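Local coordinates for protection of telomeres protein 1 (PDB 4HIO) that binds single-stranded telomeric DNA of consensus GGTTAC, protects the 3' overhang at chromosome ends and regulates telomerase and telomere length, at residues F33-T38 with C69-E74. The protein carries 1 engineered substitution. Sequence-based numbering, arbitrary orientation.
Sequences FTLYVT and CILWDE. With nucleotides of chain B.
Phe33 and Leu71 form an antiparallel hydrogen-bonded pair, Leu71 N reaching Phe33 O at 2.8 Å. Leu35 and Cys69 repeat it, with N-H...O angles of 172° (Leu35 N to Cys69 O) and 169° (Cys69 N to Leu35 O). On the face carrying these four residues, the Phe33 ring, its CG anti to the backbone N (chi1 -175°), lies alongside Leu71, its CD2 edge 3.9 Å from Leu71 CD2. That methyl approaches Leu35 CD1 at 4.3 Å, and Val37 CG2 touches Cys69 SG. Strands 17-28 and 104-108 extend the sheet of Pot1's OB-fold ssDNA-binding domain. The sheet's other face, bearing Tyr36 and Ile70, meets DNA of chain B: Ile70 CD1 lies over the DG2 base, near C2 and N1, and the Tyr36 ring edge meets DA5, CE2 3.6 Å from N3. The DG1 base lies over one indole face of Trp72, its C4 3.6 Å above the ring centre; Ile70 CG2 backs the opposite face. Replacing Trp72 by an alanine would probably leave the DG1 base without its indole cover and Ile70 CG2 without a packing partner. Asp73 grips that guanine's Watson-Crick edge, OD2 accepting from N1 (3.0 Å), OD1 from N2 (3.1 Å).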
loop_
_atom_site.group_PDB
_atom_site.type_symbol
_atom_site.label_atom_id
_atom_site.label_comp_id
_atom_site.label_asym_id
_atom_site.label_seq_id
_atom_site.Cartn_x
_atom_site.Cartn_y
_atom_site.Cartn_z
ATOM N N PHE A 33 -6.229 -5.909 9.243
ATOM C CA PHE A 33 -6.214 -4.480 8.962
ATOM C C PHE A 33 -5.833 -4.254 7.505
ATOM O O PHE A 33 -4.797 -4.721 7.053
ATOM C CB PHE A 33 -5.205 -3.783 9.870
ATOM C CG PHE A 33 -5.190 -2.286 9.737
ATOM C CD1 PHE A 33 -6.358 -1.554 9.840
ATOM C CD2 PHE A 33 -4.001 -1.613 9.521
ATOM C CE1 PHE A 33 -6.340 -0.184 9.726
ATOM C CE2 PHE A 33 -3.979 -0.244 9.407
ATOM C CZ PHE A 33 -5.150 0.472 9.513
ATOM N N THR A 34 -6.676 -3.541 6.770
ATOM C CA THR A 34 -6.471 -3.390 5.336
ATOM C C THR A 34 -6.138 -1.950 4.981
ATOM O O THR A 34 -6.812 -1.022 5.420
ATOM C CB THR A 34 -7.693 -3.876 4.534
ATOM O OG1 THR A 34 -7.939 -5.254 4.841
ATOM C CG2 THR A 34 -7.444 -3.743 3.046
ATOM N N LEU A 35 -5.110 -1.777 4.159
ATOM C CA LEU A 35 -4.739 -0.476 3.641
ATOM C C LEU A 35 -4.902 -0.462 2.138
ATOM O O LEU A 35 -4.717 -1.476 1.479
ATOM C CB LEU A 35 -3.272 -0.167 3.941
ATOM C CG LEU A 35 -2.745 -0.225 5.369
ATOM C CD1 LEU A 35 -1.240 -0.036 5.348
ATOM C CD2 LEU A 35 -3.397 0.839 6.212
ATOM N N TYR A 36 -5.192 0.706 1.583
ATOM C CA TYR A 36 -5.131 0.907 0.142
ATOM C C TYR A 36 -4.206 2.094 -0.101
ATOM O O TYR A 36 -4.483 3.191 0.357
ATOM C CB TYR A 36 -6.526 1.146 -0.433
ATOM C CG TYR A 36 -7.497 0.025 -0.121
ATOM C CD1 TYR A 36 -8.100 -0.069 1.121
ATOM C CD2 TYR A 36 -7.805 -0.940 -1.069
ATOM C CE1 TYR A 36 -8.985 -1.087 1.411
ATOM C CE2 TYR A 36 -8.685 -1.959 -0.788
ATOM C CZ TYR A 36 -9.272 -2.031 0.454
ATOM O OH TYR A 36 -10.148 -3.048 0.736
ATOM N N VAL A 37 -3.096 1.857 -0.797
ATOM C CA VAL A 37 -2.009 2.823 -0.887
ATOM C C VAL A 37 -1.604 3.083 -2.330
ATOM O O VAL A 37 -1.831 2.259 -3.207
ATOM C CB VAL A 37 -0.754 2.374 -0.102
ATOM C CG1 VAL A 37 -1.132 1.868 1.279
ATOM C CG2 VAL A 37 0.011 1.317 -0.879
ATOM N N THR A 38 -1.001 4.240 -2.562
ATOM C CA THR A 38 -0.529 4.603 -3.889
ATOM C C THR A 38 0.794 5.360 -3.803
ATOM O O THR A 38 1.095 5.986 -2.793
ATOM C CB THR A 38 -1.567 5.459 -4.629
ATOM O OG1 THR A 38 -1.097 5.756 -5.950
ATOM C CG2 THR A 38 -1.820 6.751 -3.873
ATOM N N CYS A 69 -3.193 -3.601 0.691
ATOM C CA CYS A 69 -2.298 -4.297 1.600
ATOM C C CYS A 69 -3.061 -4.887 2.783
ATOM O O CYS A 69 -3.769 -4.180 3.489
ATOM C CB CYS A 69 -1.210 -3.349 2.101
ATOM S SG CYS A 69 -0.426 -2.371 0.806
ATOM N N ILE A 70 -2.928 -6.192 2.979
ATOM C CA ILE A 70 -3.598 -6.864 4.080
ATOM C C ILE A 70 -2.601 -7.190 5.185
ATOM O O ILE A 70 -1.611 -7.870 4.951
ATOM C CB ILE A 70 -4.298 -8.149 3.621
ATOM C CG1 ILE A 70 -5.222 -7.852 2.437
ATOM C CG2 ILE A 70 -5.078 -8.769 4.767
ATOM C CD1 ILE A 70 -6.058 -9.026 2.002
ATOM N N LEU A 71 -2.878 -6.691 6.385
ATOM C CA LEU A 71 -1.988 -6.857 7.526
ATOM C C LEU A 71 -2.583 -7.821 8.544
ATOM O O LEU A 71 -3.683 -7.602 9.038
ATOM C CB LEU A 71 -1.723 -5.506 8.191
ATOM C CG LEU A 71 -0.730 -4.561 7.515
ATOM C CD1 LEU A 71 -1.097 -4.354 6.058
ATOM C CD2 LEU A 71 -0.674 -3.230 8.245
ATOM N N TRP A 72 -1.842 -8.882 8.847
ATOM C CA TRP A 72 -2.279 -9.896 9.788
ATOM C C TRP A 72 -1.498 -9.831 11.090
ATOM O O TRP A 72 -0.364 -9.364 11.128
ATOM C CB TRP A 72 -2.090 -11.292 9.192
ATOM C CG TRP A 72 -2.899 -11.577 7.982
ATOM C CD1 TRP A 72 -2.473 -11.547 6.690
ATOM C CD2 TRP A 72 -4.278 -11.960 7.941
ATOM N NE1 TRP A 72 -3.498 -11.878 5.845
ATOM C CE2 TRP A 72 -4.619 -12.140 6.588
ATOM C CE3 TRP A 72 -5.257 -12.169 8.918
ATOM C CZ2 TRP A 72 -5.895 -12.514 6.185
ATOM C CZ3 TRP A 72 -6.521 -12.541 8.514
ATOM C CH2 TRP A 72 -6.830 -12.708 7.161
ATOM N N ASP A 73 -2.115 -10.332 12.152
ATOM C CA ASP A 73 -1.414 -10.577 13.397
ATOM C C ASP A 73 -0.674 -9.358 13.934
ATOM O O ASP A 73 -1.273 -8.317 14.155
ATOM C CB ASP A 73 -0.463 -11.756 13.211
ATOM C CG ASP A 73 -1.187 -13.010 12.773
ATOM O OD1 ASP A 73 -2.341 -13.190 13.200
ATOM O OD2 ASP A 73 -0.618 -13.804 11.996
ATOM N N GLU A 74 0.627 -9.496 14.147
ATOM C CA GLU A 74 1.394 -8.433 14.792
ATOM C C GLU A 74 1.313 -7.119 14.016
ATOM O O GLU A 74 1.421 -6.041 14.592
ATOM C CB GLU A 74 2.857 -8.848 14.980
ATOM C CG GLU A 74 3.622 -9.067 13.693
ATOM C CD GLU A 74 3.658 -10.523 13.275
ATOM O OE1 GLU A 74 2.697 -11.255 13.580
ATOM O OE2 GLU A 74 4.647 -10.932 12.637
ATOM O "O5'" DG B 1 -7.180 -19.257 3.084
ATOM C "C5'" DG B 1 -6.398 -18.393 3.918
ATOM C "C4'" DG B 1 -7.055 -18.137 5.266
ATOM O "O4'" DG B 1 -6.022 -17.983 6.275
ATOM C "C3'" DG B 1 -7.888 -16.862 5.339
ATOM O "O3'" DG B 1 -8.925 -16.959 6.313
ATOM C "C2'" DG B 1 -6.840 -15.844 5.763
ATOM C "C1'" DG B 1 -6.015 -16.654 6.757
ATOM N N9 DG B 1 -4.640 -16.175 6.871
ATOM C C8 DG B 1 -3.698 -16.122 5.876
ATOM N N7 DG B 1 -2.554 -15.641 6.264
ATOM C C5 DG B 1 -2.746 -15.348 7.605
ATOM C C6 DG B 1 -1.856 -14.799 8.559
ATOM O O6 DG B 1 -0.681 -14.454 8.405
ATOM N N1 DG B 1 -2.457 -14.666 9.804
ATOM C C2 DG B 1 -3.751 -15.018 10.093
ATOM N N2 DG B 1 -4.157 -14.814 11.351
ATOM N N3 DG B 1 -4.591 -15.531 9.212
ATOM C C4 DG B 1 -4.025 -15.670 7.993
ATOM P P DG B 2 -10.296 -16.148 6.135
ATOM O OP1 DG B 2 -11.055 -16.187 7.399
ATOM O OP2 DG B 2 -10.925 -16.617 4.882
ATOM O "O5'" DG B 2 -9.791 -14.645 5.923
ATOM C "C5'" DG B 2 -10.409 -13.573 6.633
ATOM C "C4'" DG B 2 -11.098 -12.612 5.683
ATOM O "O4'" DG B 2 -10.093 -11.911 4.907
ATOM C "C3'" DG B 2 -11.988 -13.329 4.678
ATOM O "O3'" DG B 2 -13.107 -12.557 4.274
ATOM C "C2'" DG B 2 -11.046 -13.552 3.509
ATOM C "C1'" DG B 2 -10.148 -12.327 3.558
ATOM N N9 DG B 2 -8.820 -12.675 3.072
ATOM C C8 DG B 2 -7.990 -13.629 3.595
ATOM N N7 DG B 2 -6.867 -13.750 2.955
ATOM C C5 DG B 2 -6.958 -12.820 1.931
ATOM C C6 DG B 2 -6.035 -12.496 0.912
ATOM O O6 DG B 2 -4.916 -12.979 0.705
ATOM N N1 DG B 2 -6.524 -11.495 0.080
ATOM C C2 DG B 2 -7.747 -10.884 0.215
ATOM N N2 DG B 2 -8.037 -9.938 -0.688
ATOM N N3 DG B 2 -8.620 -11.179 1.166
ATOM C C4 DG B 2 -8.160 -12.152 1.986
ATOM P P DA B 5 -15.138 -4.638 -5.373
ATOM O OP1 DA B 5 -16.429 -4.046 -5.781
ATOM O OP2 DA B 5 -14.287 -5.281 -6.387
ATOM O "O5'" DA B 5 -14.295 -3.524 -4.605
ATOM C "C5'" DA B 5 -14.656 -3.117 -3.294
ATOM C "C4'" DA B 5 -14.103 -1.730 -3.030
ATOM O "O4'" DA B 5 -12.665 -1.811 -2.939
ATOM C "C3'" DA B 5 -14.335 -0.739 -4.159
ATOM O "O3'" DA B 5 -14.204 0.588 -3.700
ATOM C "C2'" DA B 5 -13.217 -1.090 -5.132
ATOM C "C1'" DA B 5 -12.093 -1.549 -4.208
ATOM N N9 DA B 5 -11.462 -2.781 -4.669
ATOM C C8 DA B 5 -12.090 -3.898 -5.140
ATOM N N7 DA B 5 -11.278 -4.864 -5.484
ATOM C C5 DA B 5 -10.023 -4.338 -5.210
ATOM C C6 DA B 5 -8.726 -4.860 -5.355
ATOM N N6 DA B 5 -8.466 -6.081 -5.822
ATOM N N1 DA B 5 -7.698 -4.072 -4.994
ATOM C C2 DA B 5 -7.957 -2.850 -4.526
ATOM N N3 DA B 5 -9.124 -2.246 -4.353
ATOM C C4 DA B 5 -10.123 -3.056 -4.713
#